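Extracellular solute-binding protein family 1 (Pseudothermotoga lettingae, PDB 5CI5) probably serves as the sugar-binding component of an ABC transporter, capturing a monosaccharide such as the alpha-D-tagatopyranose bound here. Local coordinates at residues Asp67-Ala72 against Asp80-Asp85; Leu303-Pro306 against Asn311-Asp314. All blocks are in the same frame, centred on the assembly; numbering follows the deposited sequence.

Contact 1: residues Asp67-Ala72 against Asp80-Asp85; sequences DKLVTA and DLAFAD. With T6T (alpha-D-tagatopyranose), chain C.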
loop_
_atom_site.group_PDB
_atom_site.type_symbol
_atom_site.label_atom_id
_atom_site.label_comp_id
_atom_site.label_asym_id
_atom_site.label_seq_id
_atom_site.Cartn_x
_atom_site.Cartn_y
_atom_site.Cartn_z
ATOM N N ASP A 67 6.045 -12.412 -6.506
ATOM C CA ASP A 67 6.657 -13.672 -6.903
ATOM C C ASP A 67 6.684 -13.827 -8.421
ATOM O O ASP A 67 7.679 -14.296 -8.969
ATOM C CB ASP A 67 5.924 -14.840 -6.256
ATOM C CG ASP A 67 6.176 -14.923 -4.754
ATOM O OD1 ASP A 67 7.201 -14.379 -4.272
ATOM O OD2 ASP A 67 5.339 -15.522 -4.053
ATOM N N LYS A 68 5.617 -13.425 -9.100
ATOM C CA LYS A 68 5.610 -13.478 -10.563
ATOM C C LYS A 68 6.626 -12.523 -11.185
ATOM O O LYS A 68 7.306 -12.859 -12.175
ATOM C CB LYS A 68 4.212 -13.167 -11.085
ATOM C CG LYS A 68 3.204 -14.261 -10.747
ATOM C CD LYS A 68 1.800 -13.899 -11.237
ATOM C CE LYS A 68 0.889 -15.130 -11.303
ATOM N NZ LYS A 68 0.724 -15.747 -9.979
ATOM N N LEU A 69 6.718 -11.319 -10.630
ATOM C CA LEU A 69 7.639 -10.335 -11.184
ATOM C C LEU A 69 9.102 -10.778 -10.955
ATOM O O LEU A 69 9.919 -10.718 -11.868
ATOM C CB LEU A 69 7.365 -8.942 -10.590
ATOM C CG LEU A 69 8.243 -7.804 -11.133
ATOM C CD1 LEU A 69 8.204 -7.749 -12.681
ATOM C CD2 LEU A 69 7.824 -6.455 -10.516
ATOM N N VAL A 70 9.407 -11.258 -9.758
ATOM C CA VAL A 70 10.741 -11.756 -9.469
ATOM C C VAL A 70 11.095 -12.905 -10.429
ATOM O O VAL A 70 12.191 -12.961 -10.995
ATOM C CB VAL A 70 10.865 -12.232 -8.009
ATOM C CG1 VAL A 70 12.167 -13.000 -7.800
ATOM C CG2 VAL A 70 10.809 -11.039 -7.069
ATOM N N THR A 71 10.144 -13.810 -10.618
ATOM C CA THR A 71 10.356 -14.951 -11.512
ATOM C C THR A 71 10.787 -14.479 -12.895
ATOM O O THR A 71 11.745 -14.992 -13.490
ATOM C CB THR A 71 9.065 -15.795 -11.630
ATOM O OG1 THR A 71 8.738 -16.331 -10.340
ATOM C CG2 THR A 71 9.238 -16.939 -12.644
ATOM N N ALA A 72 10.096 -13.467 -13.399
ATOM C CA ALA A 72 10.396 -12.930 -14.715
ATOM C C ALA A 72 11.746 -12.205 -14.753
ATOM O O ALA A 72 12.511 -12.327 -15.713
ATOM C CB ALA A 72 9.293 -11.994 -15.151
ATOM N N ASP A 80 8.589 -4.966 -20.593
ATOM C CA ASP A 80 9.438 -3.824 -20.885
ATOM C C ASP A 80 9.225 -2.700 -19.875
ATOM O O ASP A 80 10.135 -1.916 -19.627
ATOM C CB ASP A 80 9.158 -3.315 -22.286
ATOM C CG ASP A 80 9.346 -4.396 -23.322
ATOM O OD1 ASP A 80 10.434 -4.985 -23.326
ATOM O OD2 ASP A 80 8.413 -4.679 -24.102
ATOM N N LEU A 81 8.011 -2.616 -19.322
ATOM C CA LEU A 81 7.658 -1.648 -18.283
ATOM C C LEU A 81 6.819 -2.384 -17.254
ATOM O O LEU A 81 5.920 -3.117 -17.630
ATOM C CB LEU A 81 6.879 -0.459 -18.863
ATOM C CG LEU A 81 6.715 0.746 -17.941
ATOM C CD1 LEU A 81 8.020 1.419 -17.626
ATOM C CD2 LEU A 81 5.722 1.743 -18.587
ATOM N N ALA A 82 7.151 -2.246 -15.968
ATOM C CA ALA A 82 6.478 -3.020 -14.910
ATOM C C ALA A 82 6.163 -2.151 -13.723
ATOM O O ALA A 82 6.960 -1.314 -13.338
ATOM C CB ALA A 82 7.343 -4.202 -14.422
ATOM N N PHE A 83 4.989 -2.377 -13.151
ATOM C CA PHE A 83 4.667 -1.873 -11.835
ATOM C C PHE A 83 5.590 -2.509 -10.796
ATOM O O PHE A 83 5.832 -3.707 -10.833
ATOM C CB PHE A 83 3.212 -2.184 -11.502
ATOM C CG PHE A 83 2.259 -1.062 -11.825
ATOM C CD1 PHE A 83 2.178 -0.525 -13.107
ATOM C CD2 PHE A 83 1.429 -0.549 -10.829
ATOM C CE1 PHE A 83 1.309 0.520 -13.380
ATOM C CE2 PHE A 83 0.572 0.489 -11.095
ATOM C CZ PHE A 83 0.506 1.028 -12.369
ATOM N N ALA A 84 6.063 -1.699 -9.859
ATOM C CA ALA A 84 6.861 -2.193 -8.736
ATOM C C ALA A 84 6.453 -1.397 -7.501
ATOM O O ALA A 84 6.332 -0.162 -7.540
ATOM C CB ALA A 84 8.355 -2.071 -9.000
ATOM N N ASP A 85 6.218 -2.104 -6.414
ATOM C CA ASP A 85 5.776 -1.497 -5.143
ATOM C C ASP A 85 6.820 -0.509 -4.601
ATOM O O ASP A 85 8.004 -0.795 -4.554
ATOM C CB ASP A 85 5.486 -2.629 -4.150
ATOM C CG ASP A 85 4.588 -2.225 -3.026
ATOM O OD1 ASP A 85 4.710 -1.086 -2.503
ATOM O OD2 ASP A 85 3.742 -3.074 -2.650
HETATM O O3 T6T C . 0.114 0.942 -0.640
HETATM C C3 T6T C . 0.248 0.138 -1.807
HETATM C C4 T6T C . 1.504 -0.722 -1.667
HETATM O O4 T6T C . 2.639 0.111 -1.389
HETATM C C5 T6T C . 1.272 -1.713 -0.548
HETATM O O5 T6T C . 2.417 -2.551 -0.383
HETATM C C6 T6T C . 0.023 -2.542 -0.827
HETATM O O6 T6T C . -1.100 -1.668 -0.933
HETATM C C2 T6T C . -0.977 -0.701 -1.981
HETATM O O2 T6T C . -0.919 -1.376 -3.244
HETATM C C1 T6T C . -2.258 0.161 -1.948
HETATM O O1 T6T C . -2.256 1.193 -2.865
#

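Contact 2: residues Leu303-Pro306 against Asn311-Asp314; sequences LVIP and NKED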
loop_
_atom_site.group_PDB
_atom_site.type_symbol
_atom_site.label_atom_id
_atom_site.label_comp_id
_atom_site.label_asym_id
_atom_site.label_seq_id
_atom_site.Cartn_x
_atom_site.Cartn_y
_atom_site.Cartn_z
ATOM N N LEU A 303 6.834 2.788 -11.880
ATOM C CA LEU A 303 7.084 2.167 -13.163
ATOM C C LEU A 303 8.591 1.938 -13.305
ATOM O O LEU A 303 9.381 2.857 -13.107
ATOM C CB LEU A 303 6.567 3.034 -14.310
ATOM C CG LEU A 303 5.111 3.431 -14.188
ATOM C CD1 LEU A 303 4.757 4.490 -15.223
ATOM C CD2 LEU A 303 4.226 2.218 -14.356
ATOM N N VAL A 304 8.969 0.704 -13.613
ATOM C CA VAL A 304 10.386 0.344 -13.773
ATOM C C VAL A 304 10.603 -0.324 -15.130
ATOM O O VAL A 304 9.685 -0.884 -15.698
ATOM C CB VAL A 304 10.911 -0.594 -12.651
ATOM C CG1 VAL A 304 10.615 0.025 -11.293
ATOM C CG2 VAL A 304 10.320 -1.993 -12.747
ATOM N N ILE A 305 11.833 -0.235 -15.625
ATOM C CA ILE A 305 12.228 -0.806 -16.912
ATOM C C ILE A 305 13.305 -1.843 -16.670
ATOM O O ILE A 305 14.386 -1.486 -16.216
ATOM C CB ILE A 305 12.756 0.281 -17.857
ATOM C CG1 ILE A 305 11.653 1.303 -18.151
ATOM C CG2 ILE A 305 13.290 -0.339 -19.154
ATOM C CD1 ILE A 305 12.144 2.520 -18.875
ATOM N N PRO A 306 13.031 -3.121 -16.974
ATOM C CA PRO A 306 14.056 -4.131 -16.733
ATOM C C PRO A 306 15.293 -3.890 -17.602
ATOM O O PRO A 306 15.178 -3.507 -18.762
ATOM C CB PRO A 306 13.351 -5.451 -17.100
ATOM C CG PRO A 306 11.900 -5.151 -16.881
ATOM C CD PRO A 306 11.765 -3.743 -17.407
ATOM N N ASN A 311 13.386 -3.028 -25.413
ATOM C CA ASN A 311 12.518 -1.919 -25.808
ATOM C C ASN A 311 12.589 -0.760 -24.820
ATOM O O ASN A 311 11.569 -0.204 -24.436
ATOM C CB ASN A 311 11.065 -2.390 -25.915
ATOM C CG ASN A 311 10.861 -3.427 -26.997
ATOM O OD1 ASN A 311 11.322 -3.263 -28.124
ATOM N ND2 ASN A 311 10.147 -4.486 -26.666
ATOM N N LYS A 312 13.795 -0.407 -24.397
ATOM C CA LYS A 312 13.923 0.505 -23.273
ATOM C C LYS A 312 13.494 1.930 -23.565
ATOM O O LYS A 312 12.973 2.614 -22.683
ATOM C CB LYS A 312 15.361 0.522 -22.780
ATOM C CG LYS A 312 15.777 -0.805 -22.251
ATOM C CD LYS A 312 17.233 -0.759 -21.811
ATOM C CE LYS A 312 17.599 -2.021 -21.112
ATOM N NZ LYS A 312 19.062 -2.096 -20.800
ATOM N N GLU A 313 13.735 2.406 -24.780
ATOM C CA GLU A 313 13.367 3.772 -25.096
ATOM C C GLU A 313 11.839 3.904 -25.230
ATOM O O GLU A 313 11.261 4.859 -24.707
ATOM C CB GLU A 313 14.097 4.224 -26.365
ATOM C CG GLU A 313 14.525 5.678 -26.363
ATOM C CD GLU A 313 15.237 6.087 -25.085
ATOM O OE1 GLU A 313 16.213 5.414 -24.687
ATOM O OE2 GLU A 313 14.803 7.085 -24.476
ATOM N N ASP A 314 11.173 2.954 -25.885
ATOM C CA ASP A 314 9.717 3.005 -25.988
ATOM C C ASP A 314 9.066 2.790 -24.620
ATOM O O ASP A 314 7.980 3.302 -24.351
ATOM C CB ASP A 314 9.181 1.956 -26.956
ATOM C CG ASP A 314 9.429 2.308 -28.423
ATOM O OD1 ASP A 314 9.824 3.439 -28.715
ATOM O OD2 ASP A 314 9.226 1.434 -29.285
#

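Contact 1: residues Asp67-Ala72 against Asp80-Asp85
Leu69 reaches from helix 62-75 onto strand 81-85, and its two methyls divide the work. Its CB leaves the helix toward the strand, and CG lies anti to the backbone N (chi1 -178°), which turns the fork to the strand. From there CD1 meets the methyl of Ala82, CB, at 4.0 Å, a plain apolar contact, while CD2 comes to 3.4 Å from the carbonyl O of Phe83, an oxygen that also accepts a hydrogen bond from Tyr65 OH. Trp28, Trp89 and Phe93 pack on the same leucine. At the far end of the strand Asp85 holds the sugar with both carboxylate oxygens: T6T O4 donates to OD1 at 2.6 Å and T6T O5 to OD2 at 2.7 Å, so two neighbouring hydroxyls fix the carboxylate's rotation. Gly87 N also bonds to OD1. With an alanine here, O4 and O5 of the sugar would probably lose both of these acceptors, and its hold in the pocket would be weaker. The helix runs into this strand after a short loop, the layered helix-on-sheet packing of a periplasmic-type solute-binding protein, whose ligand pocket takes in the strand's C-terminal end.

Contact 2: residues Leu303-Pro306 against Asn311-Asp314
Ile305 and Lys312 meet where the chain leaves strand 298-304 and turns into helix 312-322, and the hydrocarbon parts of the two side chains cross at a slant. The closer-packed part is the isoleucine. Its CB points at the helix, and both branches are used: CG2, anti to the backbone N, lies 4.0 Å from Lys312 CG, while CD1, at the end of the longer branch, stands 3.9 Å from the main-chain O of Lys312. One branch thus touches the side chain and the other the backbone of the same residue, in the first turn of the helix. Leu81 of strand 81-85 and Ala315 one turn further along the helix also pack on this isoleucine, which is buried. The arrangement is a tight turn from the end of an inner strand of the mixed sheet to the helix packed on it, within the alpha/beta layering of a bacterial extracellular solute-binding protein; only four residues join the two segments. Toward the proline there is less to touch: a single approach, Lys312 CE to Pro306 O at 3.7 Å, on the more open side, where Lys312 is partly exposed. The lysine chain runs fully extended beyond CG toward Pro306. The ammonium group goes further and finds its partners outside both segments: NZ forms a salt bridge with Glu100 and a hydrogen bond with Ser307 O. The lysine is therefore apolar where it crosses Ile305 and charged only at its tip. The backbone of Ile305 bonds to Glu100 as well, so the acid that receives the lysine is tied to the strand side of the contact. Glu313, exposed, points its CB away from the strand segment.

How the contacts relate
The two contacts follow one another along the chain, contact 1 closing before contact 2 opens, and their centres lie about 12 Å apart. They share one mixed sheet, in which strands 81-85 and 298-304 are antiparallel neighbours: Ala82 O and Val304 N, 2.9 Å apart, probably form one of the hydrogen bonds joining them. A second tie lies where strand 81-85 begins, between Asp80 OD2 and Asn311 ND2 at 3.1 Å, also a probable hydrogen bond. Helices 62-75 and 312-322 pack, through contacts 1 and 2, on these adjoining strands. Contact 1 contains Asp85 of the sugar pocket; contact 2 is structural packing, and Trp301, earlier on its strand, also binds the sugar.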